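Local coordinates for takeout-like protein 1 (Epiphyas postvittana, PDB 3E8T), which probably carries hydrophobic ligands in the moth and holds ubiquinone-8 along an internal tunnel, at residues 74-77 against 82-85; 6-9 against 15-18; 162-167 against 172-177. One frame throughout, in Å; residues are numbered along the deposited sequence.

Contact 1. Residues 74-77 against 82-85; sequences VKWD and NIEV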
loop_
_atom_site.group_PDB
_atom_site.type_symbol
_atom_site.label_atom_id
_atom_site.label_comp_id
_atom_site.label_asym_id
_atom_site.label_seq_id
_atom_site.Cartn_x
_atom_site.Cartn_y
_atom_site.Cartn_z
ATOM N N VAL A 74 10.192 -13.309 0.718
ATOM C CA VAL A 74 10.912 -12.540 -0.275
ATOM C C VAL A 74 11.658 -13.523 -1.160
ATOM O O VAL A 74 12.422 -14.351 -0.627
ATOM C CB VAL A 74 11.895 -11.531 0.309
ATOM C CG1 VAL A 74 12.639 -10.833 -0.811
ATOM C CG2 VAL A 74 11.173 -10.533 1.258
ATOM N N LYS A 75 11.387 -13.506 -2.467
ATOM C CA LYS A 75 12.085 -14.361 -3.440
ATOM C C LYS A 75 12.681 -13.456 -4.486
ATOM O O LYS A 75 11.976 -12.770 -5.257
ATOM C CB LYS A 75 11.144 -15.328 -4.123
ATOM C CG LYS A 75 11.823 -16.250 -5.174
ATOM C CD LYS A 75 10.847 -17.291 -5.763
ATOM C CE LYS A 75 11.384 -18.004 -7.032
ATOM N NZ LYS A 75 12.587 -17.363 -7.664
ATOM N N TRP A 76 13.993 -13.371 -4.446
ATOM C CA TRP A 76 14.748 -12.553 -5.320
ATOM C C TRP A 76 15.252 -13.499 -6.400
ATOM O O TRP A 76 15.983 -14.436 -6.088
ATOM C CB TRP A 76 15.838 -11.866 -4.462
ATOM C CG TRP A 76 16.553 -10.839 -5.139
ATOM C CD1 TRP A 76 17.225 -10.948 -6.337
ATOM C CD2 TRP A 76 16.743 -9.510 -4.697
ATOM N NE1 TRP A 76 17.806 -9.746 -6.647
ATOM C CE2 TRP A 76 17.515 -8.844 -5.682
ATOM C CE3 TRP A 76 16.339 -8.796 -3.583
ATOM C CZ2 TRP A 76 17.889 -7.527 -5.566
ATOM C CZ3 TRP A 76 16.698 -7.466 -3.484
ATOM C CH2 TRP A 76 17.485 -6.850 -4.466
ATOM N N ASP A 77 14.802 -13.318 -7.637
ATOM C CA ASP A 77 15.156 -14.176 -8.762
ATOM C C ASP A 77 16.177 -13.498 -9.666
ATOM O O ASP A 77 15.821 -12.656 -10.483
ATOM C CB ASP A 77 13.924 -14.544 -9.553
ATOM C CG ASP A 77 14.233 -15.414 -10.755
ATOM O OD1 ASP A 77 15.430 -15.714 -10.991
ATOM O OD2 ASP A 77 13.267 -15.759 -11.484
ATOM N N ASN A 82 13.671 -10.231 -11.139
ATOM C CA ASN A 82 12.431 -9.829 -10.476
ATOM C C ASN A 82 12.566 -10.190 -8.999
ATOM O O ASN A 82 13.299 -11.100 -8.633
ATOM C CB ASN A 82 11.188 -10.552 -11.057
ATOM C CG ASN A 82 10.816 -10.151 -12.504
ATOM O OD1 ASN A 82 11.134 -9.083 -12.990
ATOM N ND2 ASN A 82 10.069 -11.043 -13.168
ATOM N N ILE A 83 11.824 -9.467 -8.169
ATOM C CA ILE A 83 11.717 -9.712 -6.738
ATOM C C ILE A 83 10.231 -9.877 -6.413
ATOM O O ILE A 83 9.449 -9.011 -6.787
ATOM C CB ILE A 83 12.279 -8.553 -5.933
ATOM C CG1 ILE A 83 13.678 -8.152 -6.378
ATOM C CG2 ILE A 83 12.313 -8.881 -4.459
ATOM C CD1 ILE A 83 14.138 -6.772 -5.918
ATOM N N GLU A 84 9.853 -10.957 -5.733
ATOM C CA GLU A 84 8.483 -11.163 -5.279
ATOM C C GLU A 84 8.448 -11.064 -3.779
ATOM O O GLU A 84 9.210 -11.768 -3.092
ATOM C CB GLU A 84 7.970 -12.528 -5.679
ATOM C CG GLU A 84 7.891 -12.754 -7.179
ATOM C CD GLU A 84 7.095 -13.995 -7.577
ATOM O OE1 GLU A 84 6.428 -14.619 -6.709
ATOM O OE2 GLU A 84 7.107 -14.336 -8.793
ATOM N N VAL A 85 7.569 -10.181 -3.271
ATOM C CA VAL A 85 7.395 -9.952 -1.851
ATOM C C VAL A 85 5.923 -10.196 -1.486
ATOM O O VAL A 85 5.011 -9.579 -2.054
ATOM C CB VAL A 85 7.789 -8.501 -1.420
ATOM C CG1 VAL A 85 7.722 -8.377 0.048
ATOM C CG2 VAL A 85 9.197 -8.113 -1.937
HETATM O O HOH W 1 11.150 -13.716 -7.765
#
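I83 lays its longer branch over one face of the W76 indole. CD1 of I83 stands 3.5 Å from the centroid of the six-membered ring and only 9° off its normal, a CH-pi contact, and CG1 of the same residue also rests over the indole. The two side chains run side by side because W76 and I83 form a non-hydrogen-bonded antiparallel pair; chi1 of W76 (-170°, CG anti to the backbone N) sets the indole beside the isoleucine. V74 extends this apolar face, its CG1 lying 4.2 Å from CG2 of I83 and its CG2 4.2 Å from CG1 of V85.

K75 and E84 make the intervening hydrogen-bonded pair. K75 N donates to E84 O at 2.9 Å, and E84 N to K75 O at 2.8 Å. Toward the turn D77 N reaches N82 O at 2.9 Å; the return bond from N82 N to D77 O is weak. On the polar face K75 NZ stays 6.4 Å from E84 OE2, too far for a salt bridge, while D77 OD1 accepts the amide of K79.

W76 also meets Y129 and touches the bound ubiquinone-8, and V74 packs on M16 and F20 of helix 13-28. This is the turn end of a beta hairpin between strands 54-77 and 82-100, with W76, I83, V74 and V85 on the inner, apolar face, in the curved antiparallel sheet that wraps the ligand tunnel of the JHBP fold.

Contact 2. Residues 6-9 against 15-18; sequences EKCN and CMTS
C8, in the extended segment 6-9, and C15, in helix 13-28, bring their CA atoms to 5.8 Å, while at the other end E6 and S18 are farther apart, with CA atoms 7.9 Å from each other. The disulfide fills the narrower end: C8 SG and C15 SG are 2.0 Å apart, with a torsion about the S-S bond of -88°. The sulfurs meet because C15 SG is anti to its own N (chi1 179°) while C8 SG swings beside its N (chi1 -67°). M16 packs next to the bridge, its SD 3.5 Å from C8 CB; its chain bends at chi2 and chi3, and it also touches the bound ubiquinone-8. The cystine thus ties the N-terminal segment of this JHBP-family protein to the helix that lies against strand 54-77 near one end of the ligand pocket.

E6 bridges the wider end with its chain extended beyond CG. Its OE1 accepts the S18 hydroxyl through the syn lone pair, OG to OE1 being 2.9 Å. A water donates to C15 O at 3.0 Å; its link to E6 OE1 is very short and so less certain. With an alanine in place of E6, the S18 hydroxyl would probably lose its carboxylate acceptor, and the wider end would be less tied to the helix. Segment 6-9 is also joined to the C-terminal end: K7 NZ bonds to A215 O, and the backbone of C8 pairs with that of N219.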
loop_
_atom_site.group_PDB
_atom_site.type_symbol
_atom_site.label_atom_id
_atom_site.label_comp_id
_atom_site.label_asym_id
_atom_site.label_seq_id
_atom_site.Cartn_x
_atom_site.Cartn_y
_atom_site.Cartn_z
ATOM N N GLU A 6 20.454 -6.372 7.784
ATOM C CA GLU A 6 20.964 -7.762 7.789
ATOM C C GLU A 6 21.388 -8.134 6.363
ATOM O O GLU A 6 20.581 -8.115 5.432
ATOM C CB GLU A 6 19.862 -8.719 8.236
ATOM C CG GLU A 6 19.370 -8.473 9.670
ATOM C CD GLU A 6 18.271 -9.408 10.115
ATOM O OE1 GLU A 6 17.705 -10.156 9.275
ATOM O OE2 GLU A 6 17.945 -9.406 11.327
ATOM N N LYS A 7 22.649 -8.489 6.189
ATOM C CA LYS A 7 23.215 -8.836 4.909
ATOM C C LYS A 7 22.930 -10.278 4.575
ATOM O O LYS A 7 23.077 -11.162 5.434
ATOM C CB LYS A 7 24.693 -8.543 4.880
ATOM C CG LYS A 7 24.958 -7.030 4.825
ATOM C CD LYS A 7 26.386 -6.648 4.544
ATOM C CE LYS A 7 27.081 -7.471 3.485
ATOM N NZ LYS A 7 28.329 -6.737 3.089
ATOM N N CYS A 8 22.550 -10.497 3.317
ATOM C CA CYS A 8 22.079 -11.771 2.800
ATOM C C CYS A 8 22.709 -12.067 1.483
ATOM O O CYS A 8 22.994 -11.179 0.686
ATOM C CB CYS A 8 20.537 -11.709 2.529
ATOM S SG CYS A 8 19.539 -11.554 3.909
ATOM N N ASN A 9 22.870 -13.355 1.210
ATOM C CA ASN A 9 22.965 -13.832 -0.160
ATOM C C ASN A 9 21.583 -13.620 -0.794
ATOM O O ASN A 9 20.594 -13.953 -0.201
ATOM C CB ASN A 9 23.384 -15.311 -0.167
ATOM C CG ASN A 9 24.742 -15.545 0.408
ATOM O OD1 ASN A 9 25.750 -15.247 -0.244
ATOM N ND2 ASN A 9 24.793 -16.035 1.652
ATOM N N CYS A 15 16.729 -15.666 4.656
ATOM C CA CYS A 15 17.474 -14.493 5.088
ATOM C C CYS A 15 16.837 -13.222 4.574
ATOM O O CYS A 15 16.778 -12.257 5.310
ATOM C CB CYS A 15 18.953 -14.558 4.586
ATOM S SG CYS A 15 19.989 -13.138 5.041
ATOM N N MET A 16 16.491 -13.219 3.300
ATOM C CA MET A 16 15.919 -12.012 2.738
ATOM C C MET A 16 14.598 -11.621 3.378
ATOM O O MET A 16 14.307 -10.438 3.558
ATOM C CB MET A 16 15.744 -12.153 1.248
ATOM C CG MET A 16 17.061 -12.135 0.510
ATOM S SD MET A 16 17.839 -10.549 0.587
ATOM C CE MET A 16 16.984 -9.745 -0.721
ATOM N N THR A 17 13.815 -12.632 3.707
ATOM C CA THR A 17 12.564 -12.412 4.394
ATOM C C THR A 17 12.807 -11.732 5.742
ATOM O O THR A 17 12.183 -10.710 6.064
ATOM C CB THR A 17 11.782 -13.734 4.554
ATOM O OG1 THR A 17 11.518 -14.298 3.256
ATOM C CG2 THR A 17 10.457 -13.507 5.296
ATOM N N SER A 18 13.747 -12.277 6.536
ATOM C CA SER A 18 14.074 -11.662 7.812
ATOM C C SER A 18 14.690 -10.263 7.632
ATOM O O SER A 18 14.447 -9.378 8.436
ATOM C CB SER A 18 15.003 -12.578 8.621
ATOM O OG SER A 18 15.442 -11.935 9.825
HETATM O O HOH W 2 18.457 -12.007 7.782
#

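Contact 3. Residues 162-167 against 172-177; sequences NLFNGN and DTMLTF
M174 sends CG out anti to its backbone N (chi1 174°), which sets it beside CD1 of L163, and the bends at chi2 (61°) and chi3 then turn CE to CZ of F164, whose CE2 meets CB. The L163 and M174 side chains cross at about a right angle, with L163 CD1 3.9 Å from M174 CG. The same methyl also reaches L175, CD1 to CD2 being 3.9 Å, so one leucine branch touches two successive residues of the helix. F164 meets M174 with its rim: CE2 is 3.8 Å from M174 CB, which lies near the ring plane, and CZ is 3.8 Å from M174 CE.

The loop is wound tightly behind these groups. F164, N165 and G166 all have positive phi, and G166 N bonds to L163 O at 3.0 Å; at G166 a CB would be jammed against the carbonyl O of N165, so glycine suits these backbone angles. N167 then takes the N-cap position of helix 168-180, its OD1 accepting L170 N.

Through this apolar patch the loop after strand 155-160 packs back on the helix it leads into. Strand 106-111 flanks it, with I108 against L163, T109 against F164 and L106 against M174.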
loop_
_atom_site.group_PDB
_atom_site.type_symbol
_atom_site.label_atom_id
_atom_site.label_comp_id
_atom_site.label_asym_id
_atom_site.label_seq_id
_atom_site.Cartn_x
_atom_site.Cartn_y
_atom_site.Cartn_z
ATOM N N ASN A 162 -21.247 12.058 7.613
ATOM C CA ASN A 162 -22.085 12.900 6.765
ATOM C C ASN A 162 -22.429 12.238 5.449
ATOM O O ASN A 162 -22.477 12.890 4.394
ATOM C CB ASN A 162 -21.434 14.232 6.529
ATOM C CG ASN A 162 -22.389 15.267 5.933
ATOM O OD1 ASN A 162 -23.554 15.321 6.333
ATOM N ND2 ASN A 162 -21.894 16.081 5.028
ATOM N N LEU A 163 -22.812 10.961 5.519
ATOM C CA LEU A 163 -23.588 10.385 4.427
ATOM C C LEU A 163 -24.981 10.996 4.453
ATOM O O LEU A 163 -25.547 11.273 5.510
ATOM C CB LEU A 163 -23.733 8.864 4.616
ATOM C CG LEU A 163 -22.451 8.025 4.451
ATOM C CD1 LEU A 163 -22.694 6.649 5.000
ATOM C CD2 LEU A 163 -22.034 7.985 2.972
ATOM N N PHE A 164 -25.551 11.156 3.271
ATOM C CA PHE A 164 -26.982 11.458 3.120
ATOM C C PHE A 164 -27.434 12.669 3.902
ATOM O O PHE A 164 -28.495 12.672 4.551
ATOM C CB PHE A 164 -27.884 10.268 3.496
ATOM C CG PHE A 164 -27.568 9.030 2.694
ATOM C CD1 PHE A 164 -27.883 8.954 1.371
ATOM C CD2 PHE A 164 -26.888 7.986 3.263
ATOM C CE1 PHE A 164 -27.518 7.854 0.619
ATOM C CE2 PHE A 164 -26.561 6.896 2.542
ATOM C CZ PHE A 164 -26.866 6.813 1.214
ATOM N N ASN A 165 -26.625 13.702 3.857
ATOM C CA ASN A 165 -27.059 14.966 4.478
ATOM C C ASN A 165 -27.302 14.830 5.951
ATOM O O ASN A 165 -28.102 15.571 6.525
ATOM C CB ASN A 165 -28.337 15.528 3.793
ATOM C CG ASN A 165 -28.283 15.403 2.236
ATOM O OD1 ASN A 165 -28.984 14.570 1.582
ATOM N ND2 ASN A 165 -27.455 16.218 1.648
ATOM N N GLY A 166 -26.610 13.915 6.594
ATOM C CA GLY A 166 -26.777 13.738 8.028
ATOM C C GLY A 166 -27.923 12.861 8.470
ATOM O O GLY A 166 -28.196 12.739 9.672
ATOM N N ASN A 167 -28.627 12.228 7.521
ATOM C CA ASN A 167 -29.773 11.414 7.864
ATOM C C ASN A 167 -29.375 10.090 8.503
ATOM O O ASN A 167 -28.758 9.239 7.857
ATOM C CB ASN A 167 -30.599 11.157 6.589
ATOM C CG ASN A 167 -31.866 10.427 6.837
ATOM O OD1 ASN A 167 -31.927 9.257 7.065
ATOM N ND2 ASN A 167 -32.954 11.199 6.809
ATOM N N ASP A 172 -27.112 4.785 8.632
ATOM C CA ASP A 172 -27.010 3.496 9.304
ATOM C C ASP A 172 -27.221 2.351 8.314
ATOM O O ASP A 172 -26.507 1.362 8.363
ATOM C CB ASP A 172 -28.000 3.360 10.461
ATOM C CG ASP A 172 -27.640 4.186 11.702
ATOM O OD1 ASP A 172 -26.493 4.639 11.839
ATOM O OD2 ASP A 172 -28.550 4.346 12.546
ATOM N N THR A 173 -28.215 2.490 7.461
ATOM C CA THR A 173 -28.488 1.446 6.466
ATOM C C THR A 173 -27.281 1.240 5.530
ATOM O O THR A 173 -26.867 0.110 5.260
ATOM C CB THR A 173 -29.754 1.771 5.682
ATOM O OG1 THR A 173 -30.849 1.819 6.610
ATOM C CG2 THR A 173 -29.988 0.710 4.605
ATOM N N MET A 174 -26.643 2.316 5.091
ATOM C CA MET A 174 -25.486 2.233 4.207
ATOM C C MET A 174 -24.271 1.652 4.893
ATOM O O MET A 174 -23.586 0.795 4.361
ATOM C CB MET A 174 -25.155 3.579 3.652
ATOM C CG MET A 174 -23.894 3.648 2.829
ATOM S SD MET A 174 -23.934 2.577 1.338
ATOM C CE MET A 174 -25.119 3.509 0.355
ATOM N N LEU A 175 -24.026 2.074 6.126
ATOM C CA LEU A 175 -22.850 1.549 6.802
ATOM C C LEU A 175 -23.000 0.078 7.067
ATOM O O LEU A 175 -22.034 -0.678 6.937
ATOM C CB LEU A 175 -22.567 2.370 8.049
ATOM C CG LEU A 175 -22.139 3.833 7.782
ATOM C CD1 LEU A 175 -22.053 4.602 9.102
ATOM C CD2 LEU A 175 -20.849 3.913 6.988
ATOM N N THR A 176 -24.201 -0.351 7.426
ATOM C CA THR A 176 -24.488 -1.763 7.592
ATOM C C THR A 176 -24.250 -2.522 6.263
ATOM O O THR A 176 -23.664 -3.598 6.240
ATOM C CB THR A 176 -25.913 -1.960 8.068
ATOM O OG1 THR A 176 -26.096 -1.305 9.348
ATOM C CG2 THR A 176 -26.278 -3.434 8.126
ATOM N N PHE A 177 -24.764 -1.981 5.190
ATOM C CA PHE A 177 -24.604 -2.547 3.850
ATOM C C PHE A 177 -23.133 -2.694 3.487
ATOM O O PHE A 177 -22.743 -3.733 2.957
ATOM C CB PHE A 177 -25.358 -1.643 2.873
ATOM C CG PHE A 177 -25.268 -2.038 1.429
ATOM C CD1 PHE A 177 -26.126 -2.972 0.922
ATOM C CD2 PHE A 177 -24.408 -1.428 0.564
ATOM C CE1 PHE A 177 -26.096 -3.268 -0.392
ATOM C CE2 PHE A 177 -24.390 -1.726 -0.730
ATOM C CZ PHE A 177 -25.220 -2.650 -1.217
#

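Along the chain the three contacts follow one another, contact 2 first, then contact 1, then contact 3. Contacts 1 and 2 are neighbours, their centres 12 Å apart, and they touch: the M16 and W76 side chains pack together, and V74 N lies 3.0 Å from T17 OG1, a probable hydrogen bond, so helix 13-28 is fastened to strand 54-77. Contact 3 lies on the opposite side of the chain's centre, about 43 Å from contact 1 and 48 Å from contact 2, centre to centre. The bound ubiquinone-8 spans much of this distance: W76 and M16 touch it at one end, and the side chain of M174 comes to about 5 Å from it near the other.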